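Local coordinates for protein AT-less polyketide synthase (Streptomyces platensis subsp. rosaceus, PDB 4TKT) that probably catalyses, as a ketosynthase domain of an AT-less modular polyketide synthase, the decarboxylative carbon-carbon condensation that extends the growing chain in isomigrastatin biosynthesis, at residues D74-L79 with K86-M91; M91-R96 with R611-D616. All blocks are in the same frame, centred on the assembly; numbering follows the deposited sequence.

In the fold
Both contacts lie on one flank of the ketosynthase, their centres about 5 Å apart, and share Met91, which sits between helix 85-89 and helix 93-109. Interaction 1 is a buried apolar patch made by neighbouring parts of the N-terminal half. Interaction 2 is partly buried and joins residues over 500 positions apart, bringing the C-terminal tail onto the start of helix 93-109 through Arg96, which bonds the Tyr612 carbonyl oxygen, and an apolar Pro93-Trp613 contact. The two are stitched together: the backbones of Asp74 and Tyr612 are hydrogen-bonded just beyond the paired strands 75-76 and 610-611, and Ser89 OG is hydrogen-bonded to Asp616 OD2. Tyr612 packs on Pro78 and Ala88, so the tail borders the apolar patch.

Interaction 1: D74-L79 with K86-M91; sequences DEFDPL and KAASTM
Phe76 and Pro78 close on the methyl of Ala88, packing the end of strand 75-76 and the turn after it against the short helix 85-89, within the thiolase-type fold of the ketosynthase. The tight part is small and wholly apolar. Ala88 CB lies at the rim of the Phe76 ring, near its plane, 4.0 Å from CD2, while Pro78 CB reaches the same methyl at 4.1 Å. The phenyl group gets there because CG stands anti to the backbone N (chi1 -171°), which carries the ring toward Ala88 of the helix 85-89 segment. One of its faces is met within its own segment by Pro78 N, offset toward the rim. Phe81 adds a nearly parallel ring, and Leu99 and Gln100 of helix 93-109 also touch Phe76, so residues outside the two segments complete the burial of the ring. No hydrogen bond crosses between them. Toward solvent the contact thins quickly: Leu79, one residue past Pro78, is exposed. Just past Ala88, Met91 N donates to Ala88 O at 3.2 Å, and the extended selenomethionine side chain turns back in a looser Met-aromatic contact, its SE 5.4 Å from the centroid of the Phe76 ring and 49° off the ring normal.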
loop_
_atom_site.group_PDB
_atom_site.type_symbol
_atom_site.label_atom_id
_atom_site.label_comp_id
_atom_site.label_asym_id
_atom_site.label_seq_id
_atom_site.Cartn_x
_atom_site.Cartn_y
_atom_site.Cartn_z
ATOM N N ASP A 74 -3.474 7.165 -15.916
ATOM C CA ASP A 74 -4.590 8.000 -16.338
ATOM C C ASP A 74 -5.911 7.239 -16.279
ATOM O O ASP A 74 -6.975 7.808 -16.528
ATOM C CB ASP A 74 -4.355 8.535 -17.749
ATOM C CG ASP A 74 -4.136 7.431 -18.767
ATOM O OD1 ASP A 74 -3.781 6.301 -18.370
ATOM O OD2 ASP A 74 -4.308 7.701 -19.973
ATOM N N GLU A 75 -5.839 5.952 -15.950
ATOM C CA GLU A 75 -7.034 5.123 -15.838
ATOM C C GLU A 75 -7.731 5.377 -14.505
ATOM O O GLU A 75 -7.080 5.468 -13.465
ATOM C CB GLU A 75 -6.680 3.643 -15.985
ATOM C CG GLU A 75 -6.054 3.290 -17.326
ATOM C CD GLU A 75 -5.592 1.848 -17.397
ATOM O OE1 GLU A 75 -5.659 1.149 -16.363
ATOM O OE2 GLU A 75 -5.161 1.415 -18.487
ATOM N N PHE A 76 -9.055 5.489 -14.542
ATOM C CA PHE A 76 -9.822 5.857 -13.358
ATOM C C PHE A 76 -11.295 5.488 -13.514
ATOM O O PHE A 76 -11.807 5.408 -14.630
ATOM C CB PHE A 76 -9.672 7.358 -13.088
ATOM C CG PHE A 76 -10.254 7.810 -11.779
ATOM C CD1 PHE A 76 -9.979 7.124 -10.607
ATOM C CD2 PHE A 76 -11.060 8.937 -11.717
ATOM C CE1 PHE A 76 -10.507 7.545 -9.401
ATOM C CE2 PHE A 76 -11.588 9.365 -10.513
ATOM C CZ PHE A 76 -11.311 8.668 -9.354
ATOM N N ASP A 77 -11.971 5.266 -12.392
ATOM C CA ASP A 77 -13.389 4.916 -12.390
ATOM C C ASP A 77 -14.191 5.972 -11.636
ATOM O O ASP A 77 -14.631 5.731 -10.515
ATOM C CB ASP A 77 -13.588 3.540 -11.752
ATOM C CG ASP A 77 -14.980 2.973 -11.982
ATOM O OD1 ASP A 77 -15.898 3.730 -12.369
ATOM O OD2 ASP A 77 -15.153 1.756 -11.759
ATOM N N PRO A 78 -14.390 7.146 -12.252
ATOM C CA PRO A 78 -15.017 8.288 -11.571
ATOM C C PRO A 78 -16.448 8.022 -11.087
ATOM O O PRO A 78 -16.809 8.466 -9.996
ATOM C CB PRO A 78 -15.003 9.382 -12.644
ATOM C CG PRO A 78 -14.921 8.650 -13.939
ATOM C CD PRO A 78 -14.076 7.449 -13.659
ATOM N N LEU A 79 -17.246 7.313 -11.879
ATOM C CA LEU A 79 -18.631 7.027 -11.504
ATOM C C LEU A 79 -18.696 6.212 -10.219
ATOM O O LEU A 79 -19.614 6.372 -9.413
ATOM C CB LEU A 79 -19.353 6.291 -12.632
ATOM C CG LEU A 79 -20.248 7.140 -13.536
ATOM C CD1 LEU A 79 -19.603 8.475 -13.851
ATOM C CD2 LEU A 79 -20.552 6.388 -14.816
ATOM N N LYS A 86 -15.977 14.676 -16.273
ATOM C CA LYS A 86 -15.348 15.928 -16.674
ATOM C C LYS A 86 -14.351 16.389 -15.617
ATOM O O LYS A 86 -13.277 16.895 -15.943
ATOM C CB LYS A 86 -16.401 17.012 -16.917
ATOM N N ALA A 87 -14.707 16.206 -14.351
ATOM C CA ALA A 87 -13.846 16.619 -13.249
ATOM C C ALA A 87 -12.624 15.718 -13.137
ATOM O O ALA A 87 -11.554 16.162 -12.726
ATOM C CB ALA A 87 -14.618 16.623 -11.942
ATOM N N ALA A 88 -12.794 14.452 -13.504
ATOM C CA ALA A 88 -11.709 13.478 -13.438
ATOM C C ALA A 88 -10.542 13.855 -14.347
ATOM O O ALA A 88 -9.384 13.612 -14.014
ATOM C CB ALA A 88 -12.223 12.099 -13.799
ATOM N N SER A 89 -10.855 14.451 -15.492
ATOM C CA SER A 89 -9.847 14.775 -16.495
ATOM C C SER A 89 -8.801 15.765 -15.988
ATOM O O SER A 89 -7.629 15.675 -16.348
ATOM C CB SER A 89 -10.518 15.328 -17.756
ATOM O OG SER A 89 -11.307 14.335 -18.394
ATOM N N THR A 90 -9.224 16.705 -15.149
ATOM C CA THR A 90 -8.320 17.728 -14.634
ATOM C C THR A 90 -7.898 17.438 -13.200
ATOM O O THR A 90 -7.249 18.257 -12.555
ATOM C CB THR A 90 -8.961 19.124 -14.685
ATOM O OG1 THR A 90 -10.210 19.102 -13.984
ATOM C CG2 THR A 90 -9.198 19.548 -16.126
HETATM N N MSE A 91 -8.277 16.265 -12.709
HETATM C CA MSE A 91 -7.965 15.858 -11.347
HETATM C C MSE A 91 -6.622 15.144 -11.303
HETATM O O MSE A 91 -6.366 14.249 -12.109
HETATM C CB MSE A 91 -9.075 14.960 -10.797
HETATM C CG MSE A 91 -8.832 14.417 -9.405
HETATM SE SE MSE A 91 -10.354 13.339 -8.799
HETATM C CE MSE A 91 -11.719 14.746 -8.757
#

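Interaction 2: M91-R96 with R611-D616; sequences MDPQER and RYWYTD
Pro93 and Arg96, in the first turn of helix 93-109, meet Trp613 and the backbone of Tyr612 in the C-terminal tail. Ahead of the helix, Met91 turns its carbonyl oxygen toward the guanidinium group and takes two donors side-on, Arg96 NE at 2.8 Å and Arg96 NH2 at 2.9 Å, with the oxygen practically in the guanidinium plane. Asp92 follows as N-cap: its OD1 accepts a weak bond from Gln94 N, and its OD2 uses the syn lone pair for Gln94 NE2. Pro93 supplies the apolar part, its CG 3.7 Å from Trp613 CZ3, with the pyrrolidine and the indole crossing at about a right angle; Tyr142 meets the same indole edge-to-face. Arg96 completes the turn. Its chain bends at chi3 (-115°), bringing the guanidinium back along the helix start, where NH1 donates to Tyr612 O at 2.9 Å, approaching from above the carbonyl plane, and NH2 adds a weak bond to the same oxygen at 3.4 Å. The guanidinium stands almost perpendicular, 89°, to the Tyr612 ring. With two backbone oxygens gripping it, its rotation is largely fixed; a leucine here has no donors for the Met91 and Tyr612 carbonyl oxygens, and would probably leave both without their mates and the tail less firmly tied to the helix. On the tail side Trp613 N donates to Asp616 OD2 at 2.9 Å, bracing the type I turn Trp613-Asp616. The tail's YPFxxxRYW-type sequence is consistent with the post-AT linker of modular polyketide synthases, which runs back over the ketosynthase, fastened here at a capped helix N-terminus.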
loop_
_atom_site.group_PDB
_atom_site.type_symbol
_atom_site.label_atom_id
_atom_site.label_comp_id
_atom_site.label_asym_id
_atom_site.label_seq_id
_atom_site.Cartn_x
_atom_site.Cartn_y
_atom_site.Cartn_z
HETATM N N MSE A 91 -8.277 16.265 -12.709
HETATM C CA MSE A 91 -7.965 15.858 -11.347
HETATM C C MSE A 91 -6.622 15.144 -11.303
HETATM O O MSE A 91 -6.366 14.249 -12.109
HETATM C CB MSE A 91 -9.075 14.960 -10.797
HETATM C CG MSE A 91 -8.832 14.417 -9.405
HETATM SE SE MSE A 91 -10.354 13.339 -8.799
HETATM C CE MSE A 91 -11.719 14.746 -8.757
ATOM N N ASP A 92 -5.773 15.556 -10.366
ATOM C CA ASP A 92 -4.444 14.979 -10.201
ATOM C C ASP A 92 -4.508 13.462 -10.077
ATOM O O ASP A 92 -5.189 12.941 -9.200
ATOM C CB ASP A 92 -3.756 15.593 -8.974
ATOM C CG ASP A 92 -2.393 14.973 -8.682
ATOM O OD1 ASP A 92 -1.728 14.486 -9.618
ATOM O OD2 ASP A 92 -1.980 14.986 -7.502
ATOM N N PRO A 93 -3.805 12.753 -10.976
ATOM C CA PRO A 93 -3.720 11.289 -10.975
ATOM C C PRO A 93 -3.364 10.709 -9.610
ATOM O O PRO A 93 -3.798 9.604 -9.288
ATOM C CB PRO A 93 -2.611 11.011 -11.988
ATOM C CG PRO A 93 -2.723 12.130 -12.950
ATOM C CD PRO A 93 -3.117 13.337 -12.141
ATOM N N GLN A 94 -2.593 11.447 -8.817
ATOM C CA GLN A 94 -2.232 10.998 -7.478
ATOM C C GLN A 94 -3.461 10.892 -6.581
ATOM O O GLN A 94 -3.580 9.951 -5.800
ATOM C CB GLN A 94 -1.202 11.938 -6.854
ATOM C CG GLN A 94 0.156 11.897 -7.535
ATOM C CD GLN A 94 1.185 12.766 -6.836
ATOM O OE1 GLN A 94 2.371 12.431 -6.792
ATOM N NE2 GLN A 94 0.738 13.889 -6.284
ATOM N N GLU A 95 -4.371 11.857 -6.691
ATOM C CA GLU A 95 -5.639 11.787 -5.971
ATOM C C GLU A 95 -6.463 10.601 -6.459
ATOM O O GLU A 95 -7.061 9.875 -5.664
ATOM C CB GLU A 95 -6.446 13.076 -6.142
ATOM C CG GLU A 95 -5.695 14.350 -5.821
ATOM C CD GLU A 95 -6.506 15.591 -6.141
ATOM O OE1 GLU A 95 -7.753 15.508 -6.112
ATOM O OE2 GLU A 95 -5.901 16.646 -6.426
ATOM N N ARG A 96 -6.494 10.414 -7.775
ATOM C CA ARG A 96 -7.280 9.344 -8.376
ATOM C C ARG A 96 -6.799 7.970 -7.924
ATOM O O ARG A 96 -7.601 7.131 -7.514
ATOM C CB ARG A 96 -7.236 9.437 -9.904
ATOM C CG ARG A 96 -7.934 10.663 -10.481
ATOM C CD ARG A 96 -8.004 10.581 -11.998
ATOM N NE ARG A 96 -7.225 11.625 -12.654
ATOM C CZ ARG A 96 -6.723 11.522 -13.880
ATOM N NH1 ARG A 96 -6.904 10.413 -14.581
ATOM N NH2 ARG A 96 -6.031 12.525 -14.403
ATOM N N ARG A 611 -9.627 6.065 -19.624
ATOM C CA ARG A 611 -8.531 7.024 -19.526
ATOM C C ARG A 611 -9.005 8.470 -19.381
ATOM O O ARG A 611 -9.880 8.924 -20.116
ATOM C CB ARG A 611 -7.626 6.897 -20.755
ATOM C CG ARG A 611 -6.988 5.519 -20.914
ATOM C CD ARG A 611 -6.471 5.288 -22.331
ATOM N NE ARG A 611 -5.448 6.256 -22.725
ATOM C CZ ARG A 611 -4.139 6.030 -22.662
ATOM N NH1 ARG A 611 -3.684 4.866 -22.219
ATOM N NH2 ARG A 611 -3.282 6.969 -23.044
ATOM N N TYR A 612 -8.413 9.190 -18.430
ATOM C CA TYR A 612 -8.714 10.603 -18.227
ATOM C C TYR A 612 -7.437 11.431 -18.130
ATOM O O TYR A 612 -6.517 11.086 -17.390
ATOM C CB TYR A 612 -9.562 10.798 -16.971
ATOM C CG TYR A 612 -10.897 10.104 -17.045
ATOM C CD1 TYR A 612 -11.996 10.732 -17.615
ATOM C CD2 TYR A 612 -11.056 8.814 -16.561
ATOM C CE1 TYR A 612 -13.220 10.098 -17.694
ATOM C CE2 TYR A 612 -12.272 8.172 -16.634
ATOM C CZ TYR A 612 -13.351 8.815 -17.202
ATOM O OH TYR A 612 -14.565 8.175 -17.276
ATOM N N TRP A 613 -7.389 12.525 -18.881
ATOM C CA TRP A 613 -6.222 13.395 -18.889
ATOM C C TRP A 613 -6.662 14.842 -19.109
ATOM O O TRP A 613 -7.774 15.092 -19.568
ATOM C CB TRP A 613 -5.235 12.945 -19.968
ATOM C CG TRP A 613 -3.799 13.257 -19.661
ATOM C CD1 TRP A 613 -2.974 14.088 -20.359
ATOM C CD2 TRP A 613 -3.020 12.739 -18.573
ATOM N NE1 TRP A 613 -1.729 14.118 -19.778
ATOM C CE2 TRP A 613 -1.731 13.300 -18.680
ATOM C CE3 TRP A 613 -3.286 11.859 -17.522
ATOM C CZ2 TRP A 613 -0.714 13.008 -17.775
ATOM C CZ3 TRP A 613 -2.275 11.571 -16.625
ATOM C CH2 TRP A 613 -1.005 12.143 -16.757
ATOM N N TYR A 614 -5.792 15.791 -18.785
ATOM C CA TYR A 614 -6.158 17.207 -18.808
ATOM C C TYR A 614 -6.463 17.722 -20.217
ATOM O O TYR A 614 -7.066 18.782 -20.381
ATOM C CB TYR A 614 -5.044 18.052 -18.176
ATOM C CG TYR A 614 -3.883 18.309 -19.106
ATOM C CD1 TYR A 614 -2.916 17.336 -19.327
ATOM C CD2 TYR A 614 -3.753 19.525 -19.767
ATOM C CE1 TYR A 614 -1.857 17.565 -20.183
ATOM C CE2 TYR A 614 -2.699 19.764 -20.622
ATOM C CZ TYR A 614 -1.754 18.782 -20.827
ATOM O OH TYR A 614 -0.701 19.017 -21.679
ATOM N N THR A 615 -6.047 16.975 -21.234
ATOM C CA THR A 615 -6.252 17.409 -22.613
ATOM C C THR A 615 -7.616 16.989 -23.150
ATOM O O THR A 615 -7.982 17.345 -24.268
ATOM C CB THR A 615 -5.160 16.859 -23.547
ATOM O OG1 THR A 615 -5.017 15.450 -23.338
ATOM C CG2 THR A 615 -3.836 17.532 -23.262
ATOM N N ASP A 616 -8.363 16.235 -22.348
ATOM C CA ASP A 616 -9.695 15.786 -22.738
ATOM C C ASP A 616 -10.613 16.965 -23.064
ATOM O O ASP A 616 -10.813 17.859 -22.240
ATOM C CB ASP A 616 -10.321 14.931 -21.630
ATOM C CG ASP A 616 -9.589 13.612 -21.417
ATOM O OD1 ASP A 616 -8.779 13.226 -22.289
ATOM O OD2 ASP A 616 -9.831 12.960 -20.378
#